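PDB 3I4G: SusD-like carbohydrate binding protein BF1063, which probably binds carbohydrate at the outer membrane of Bacteroides fragilis, as a member of the SusD family. Local coordinates for residues Asp165-Cys170 with Gly205-Leu210; Thr131-Leu136 with Val143-Asn148. All blocks are in the same frame, centred on the assembly; numbering follows the deposited sequence. Where two conformers were deposited one is given.

Overall arrangement
Both contacts are buried, with centres 11 Å apart on the same side of the chain's centre, and neither is a surface contact, although Leu-145, Val-146 and Leu-210 are partly exposed. Contact 1 pairs helix 163-180 with helix 197-211 and has no hydrogen bond between its segments. Contact 2 fastens helix 116-139 to the irregular chain that follows it, combining a tyrosine hydroxyl bond with a methyl group over a ring. The two are in series along the chain yet meet in space. Helix 116-139 touches both helices of contact 1, Tyr-133 CD2 lying 3.5 Å from Trp-169 CZ3 and Phe-134 packing against Thr-207, while Ile-166 touches Val-143 of the loop.

Contact 1. Residues Asp165-Cys170 with Gly205-Leu210; sequences DILKWC and GRTCML
Leu-167 and Cys-170 meet Thr-207 and Leu-210 without any flat side chain of the two segments taking part; the indole of Trp-169 and the guanidinium group of Arg-206 have their partners elsewhere. The indole meets the ring of Tyr-133 with the planes at about 80°, and its NE1 bonds to Glu-147 OE1. The guanidinium group forms a salt bridge with Glu-389 and cation-pi contacts with Trp-456 and Phe-203.

The side-chain contacts are made by carbon atoms, and one methyl also rests on a backbone carbonyl. Leu-167 uses both branches on Leu-210: Leu-167 CD2 lies 3.9 Å from Leu-210 CD1, while Leu-167 CD1 reaches Leu-210 CB at 4.0 Å, the two side chains crossing at about a right angle. Against Thr-207 it runs alongside in the opposite direction, with Leu-167 CD2 4.0 Å from Thr-207 CG2. Thr-207 CG2 comes within 3.5 Å of Leu-167 O and 3.9 Å of Cys-170 CB, so it packs on the backbone of the facing helix as well as on its side chains. The threonine torsion (chi1 -63°) sets CG2 opposite the backbone N, toward this interface, and OG1 next to that N, where it bonds to Phe-203 O one turn earlier. The buried hydroxyl is thus satisfied within its own helix.

The short helical segments run nearly antiparallel, 154° between their directions, with axes 9.6 Å apart. A close antiparallel helix pair, joined through leucine, threonine and cysteine side chains, is consistent with the TPR-like alpha-helical scaffold of SusD-family proteins.

Contact 2. Residues Thr131-Leu136 with Val143-Asn148; sequences TQYFYL and VPLVEN
Tyr-133 is the first residue of helix segment 131-136 to meet the 143-148 chain, and it carries most of the contact. Its ring reaches out to the loop, bringing OH to the backbone of Val-146. Leu-145 CD1 sits 3.7 Å from the centre of the Tyr-133 ring, 8° off the normal, a CH-pi contact over one face; with Leu-145 CG anti to the backbone N (chi1 179°), the second torsion then puts CD1 over the ring. At the ring edge, Tyr-133 CE1 is 3.3 Å from Pro-144 O, a carbonyl whose hydrogen bond comes from Tyr-96 OH. The phenol OH of Tyr-133 donates to Val-146 O at 2.7 Å, arriving at a bent C=O...donor angle of 112°, somewhat tilted from the carbonyl plane. Asn-103 ND2 bonds to the same oxygen, so two donors grip it. One turn on, Leu-136 CB packs on Val-143 CG2 at 4.2 Å, a looser, purely apolar touch.

Helix 86-109 lies against this junction, supplying Ile-99 beside Tyr-133 and Ser-95 beside Leu-136. Helix 163-180 brings Ile-166 and Cys-170 to Tyr-133, while Phe-134 packs on helix 197-211, leaving helix 116-139 in contact with these helices, among others, as well as its own following loop.

Contact 1. Residues Asp165-Cys170 with Gly205-Leu210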
# COMPACT_ATOMS: atom_id res chain seq x y z
N ASP A 165 6.97 -17.37 15.26
CA ASP A 165 6.40 -17.10 16.58
C ASP A 165 5.70 -15.75 16.64
O ASP A 165 4.65 -15.61 17.27
CB ASP A 165 7.50 -17.22 17.64
CG ASP A 165 7.86 -18.65 17.96
OD1 ASP A 165 7.09 -19.58 17.59
OD2 ASP A 165 8.91 -18.84 18.62
N ILE A 166 6.25 -14.74 15.96
CA ILE A 166 5.58 -13.43 15.91
C ILE A 166 4.24 -13.55 15.18
O ILE A 166 3.22 -13.00 15.63
CB ILE A 166 6.44 -12.38 15.25
CG1 ILE A 166 7.71 -12.12 16.08
CG2 ILE A 166 5.67 -11.07 15.09
CD1 ILE A 166 8.76 -11.33 15.37
N LEU A 167 4.22 -14.25 14.05
CA LEU A 167 2.98 -14.39 13.30
C LEU A 167 1.92 -15.17 14.11
O LEU A 167 0.74 -14.82 14.08
CB LEU A 167 3.24 -15.03 11.95
CG LEU A 167 4.08 -14.18 10.99
CD1 LEU A 167 4.38 -14.99 9.72
CD2 LEU A 167 3.43 -12.81 10.66
N LYS A 168 2.32 -16.20 14.84
CA LYS A 168 1.38 -16.91 15.70
C LYS A 168 0.79 -15.98 16.76
O LYS A 168 -0.40 -16.06 17.08
CB LYS A 168 2.05 -18.11 16.39
CG LYS A 168 2.36 -19.28 15.46
CD LYS A 168 3.05 -20.45 16.22
N TRP A 169 1.64 -15.13 17.35
CA TRP A 169 1.18 -14.16 18.33
C TRP A 169 0.21 -13.17 17.67
O TRP A 169 -0.82 -12.81 18.25
CB TRP A 169 2.42 -13.46 18.96
CG TRP A 169 2.16 -12.45 20.00
CD1 TRP A 169 2.14 -12.63 21.33
CD2 TRP A 169 1.99 -11.05 19.78
NE1 TRP A 169 1.94 -11.44 21.96
CE2 TRP A 169 1.85 -10.45 21.02
CE3 TRP A 169 1.97 -10.26 18.64
CZ2 TRP A 169 1.64 -9.08 21.17
CZ3 TRP A 169 1.76 -8.90 18.77
CH2 TRP A 169 1.61 -8.32 20.04
N CYS A 170 0.54 -12.73 16.46
CA CYS A 170 -0.34 -11.80 15.74
C CYS A 170 -1.71 -12.43 15.50
O CYS A 170 -2.72 -11.77 15.60
CB CYS A 170 0.26 -11.36 14.43
SG CYS A 170 1.62 -10.15 14.56
N GLY A 205 -6.36 -12.23 8.31
CA GLY A 205 -6.21 -12.90 7.03
C GLY A 205 -4.87 -12.67 6.39
O GLY A 205 -4.26 -13.63 5.89
N ARG A 206 -4.37 -11.44 6.38
CA ARG A 206 -3.06 -11.19 5.81
C ARG A 206 -1.97 -11.93 6.60
O ARG A 206 -1.00 -12.45 6.01
CB ARG A 206 -2.70 -9.69 5.79
CG ARG A 206 -3.43 -8.81 4.79
CD ARG A 206 -2.83 -7.43 4.85
NE ARG A 206 -3.32 -6.53 3.82
CZ ARG A 206 -2.82 -5.32 3.67
NH1 ARG A 206 -1.90 -4.88 4.52
NH2 ARG A 206 -3.25 -4.56 2.70
N THR A 207 -2.10 -11.98 7.92
CA THR A 207 -1.13 -12.71 8.76
C THR A 207 -1.13 -14.17 8.36
O THR A 207 -0.07 -14.78 8.18
CB THR A 207 -1.49 -12.54 10.23
OG1 THR A 207 -1.39 -11.17 10.59
CG2 THR A 207 -0.55 -13.36 11.15
N CYS A 208 -2.30 -14.76 8.20
CA CYS A 208 -2.36 -16.16 7.82
C CYS A 208 -1.74 -16.41 6.44
O CYS A 208 -1.12 -17.45 6.21
CB CYS A 208 -3.80 -16.67 7.83
SG CYS A 208 -4.63 -16.75 9.43
N MSE A 209 -1.91 -15.50 5.49
CA MSE A 209 -1.28 -15.70 4.18
C MSE A 209 0.25 -15.66 4.33
O MSE A 209 0.95 -16.37 3.62
CB MSE A 209 -1.80 -14.69 3.14
CG MSE A 209 -3.30 -14.82 2.81
SE MSE A 209 -3.79 -13.92 1.15
CE MSE A 209 -2.93 -12.25 1.47
N LEU A 210 0.79 -14.83 5.22
CA LEU A 210 2.23 -14.83 5.44
C LEU A 210 2.73 -16.15 6.02
O LEU A 210 3.84 -16.60 5.73
CB LEU A 210 2.65 -13.70 6.40
CG LEU A 210 2.66 -12.30 5.88
CD1 LEU A 210 3.07 -11.37 7.04
CD2 LEU A 210 3.62 -12.17 4.68

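Contact 2. Residues Thr131-Leu136 with Val143-Asn148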
# COMPACT_ATOMS: atom_id res chain seq x y z
N THR A 131 -0.61 -4.69 14.47
CA THR A 131 -0.27 -4.27 13.13
C THR A 131 1.21 -3.94 13.02
O THR A 131 1.82 -4.22 12.01
CB THR A 131 -1.07 -3.08 12.57
OG1 THR A 131 -0.82 -1.89 13.33
CG2 THR A 131 -2.56 -3.37 12.47
N GLN A 132 1.82 -3.38 14.05
CA GLN A 132 3.24 -3.05 13.97
C GLN A 132 4.07 -4.31 13.86
O GLN A 132 5.00 -4.35 13.06
CB GLN A 132 3.66 -2.21 15.18
CG GLN A 132 2.83 -0.96 15.39
CD GLN A 132 2.78 -0.07 14.17
OE1 GLN A 132 3.71 0.70 13.92
NE2 GLN A 132 1.68 -0.15 13.41
N TYR A 133 3.76 -5.33 14.67
CA TYR A 133 4.48 -6.59 14.58
C TYR A 133 4.22 -7.28 13.23
O TYR A 133 5.10 -7.93 12.72
CB TYR A 133 4.14 -7.49 15.78
CG TYR A 133 4.85 -7.03 17.02
CD1 TYR A 133 6.22 -7.13 17.11
CD2 TYR A 133 4.16 -6.45 18.07
CE1 TYR A 133 6.89 -6.68 18.22
CE2 TYR A 133 4.82 -6.03 19.22
CZ TYR A 133 6.19 -6.14 19.26
OH TYR A 133 6.94 -5.70 20.39
N PHE A 134 3.03 -7.12 12.66
CA PHE A 134 2.71 -7.68 11.36
C PHE A 134 3.65 -7.12 10.30
O PHE A 134 4.22 -7.89 9.51
CB PHE A 134 1.23 -7.38 11.01
CG PHE A 134 0.90 -7.58 9.56
CD1 PHE A 134 0.59 -8.82 9.06
CD2 PHE A 134 0.96 -6.51 8.68
CE1 PHE A 134 0.35 -9.00 7.73
CE2 PHE A 134 0.71 -6.68 7.34
CZ PHE A 134 0.41 -7.94 6.88
N TYR A 135 3.82 -5.82 10.27
CA TYR A 135 4.74 -5.23 9.31
C TYR A 135 6.22 -5.52 9.63
O TYR A 135 6.99 -5.86 8.74
CB TYR A 135 4.49 -3.73 9.17
CG TYR A 135 3.17 -3.36 8.55
CD1 TYR A 135 2.96 -3.56 7.19
CD2 TYR A 135 2.16 -2.78 9.28
CE1 TYR A 135 1.74 -3.23 6.62
CE2 TYR A 135 0.96 -2.46 8.73
CZ TYR A 135 0.76 -2.70 7.39
OH TYR A 135 -0.45 -2.35 6.82
N LEU A 136 6.62 -5.45 10.90
CA LEU A 136 7.98 -5.85 11.25
C LEU A 136 8.29 -7.27 10.80
O LEU A 136 9.35 -7.57 10.25
CB LEU A 136 8.21 -5.70 12.74
CG LEU A 136 8.26 -4.28 13.30
CD1 LEU A 136 8.18 -4.36 14.80
CD2 LEU A 136 9.51 -3.57 12.85
N VAL A 143 12.55 -10.41 15.06
CA VAL A 143 12.72 -9.16 15.81
C VAL A 143 12.26 -9.36 17.24
O VAL A 143 11.57 -10.34 17.57
CB VAL A 143 11.90 -8.00 15.16
CG1 VAL A 143 12.35 -7.77 13.68
CG2 VAL A 143 10.40 -8.25 15.23
N PRO A 144 12.64 -8.46 18.16
CA PRO A 144 12.14 -8.58 19.52
C PRO A 144 10.63 -8.44 19.63
O PRO A 144 10.03 -7.52 19.03
CB PRO A 144 12.82 -7.43 20.27
CG PRO A 144 14.08 -7.21 19.46
CD PRO A 144 13.66 -7.39 18.04
N LEU A 145 10.00 -9.35 20.37
CA LEU A 145 8.58 -9.31 20.63
C LEU A 145 8.43 -8.77 22.04
O LEU A 145 8.61 -9.48 23.03
CB LEU A 145 7.99 -10.71 20.45
CG LEU A 145 6.47 -10.82 20.73
CD1 LEU A 145 5.67 -9.91 19.83
CD2 LEU A 145 5.98 -12.25 20.55
N VAL A 146 8.19 -7.48 22.12
CA VAL A 146 8.10 -6.75 23.38
C VAL A 146 6.64 -6.44 23.68
O VAL A 146 5.93 -5.77 22.92
CB VAL A 146 8.88 -5.47 23.33
CG1 VAL A 146 8.78 -4.70 24.68
CG2 VAL A 146 10.35 -5.77 22.96
N GLU A 147 6.18 -6.90 24.83
CA GLU A 147 4.81 -6.68 25.31
C GLU A 147 4.74 -5.88 26.60
O GLU A 147 3.71 -5.31 26.92
CB GLU A 147 4.17 -8.05 25.55
CG GLU A 147 4.11 -8.90 24.31
CD GLU A 147 3.68 -10.35 24.58
OE1 GLU A 147 2.48 -10.58 24.80
OE2 GLU A 147 4.55 -11.25 24.47
N ASN A 148 5.82 -5.88 27.36
CA ASN A 148 5.89 -5.20 28.64
C ASN A 148 6.60 -3.88 28.54
O ASN A 148 7.35 -3.64 27.59
CB ASN A 148 6.64 -6.07 29.65
CG ASN A 148 5.94 -7.35 29.93
OD1 ASN A 148 4.71 -7.42 29.92
ND2 ASN A 148 6.71 -8.39 30.20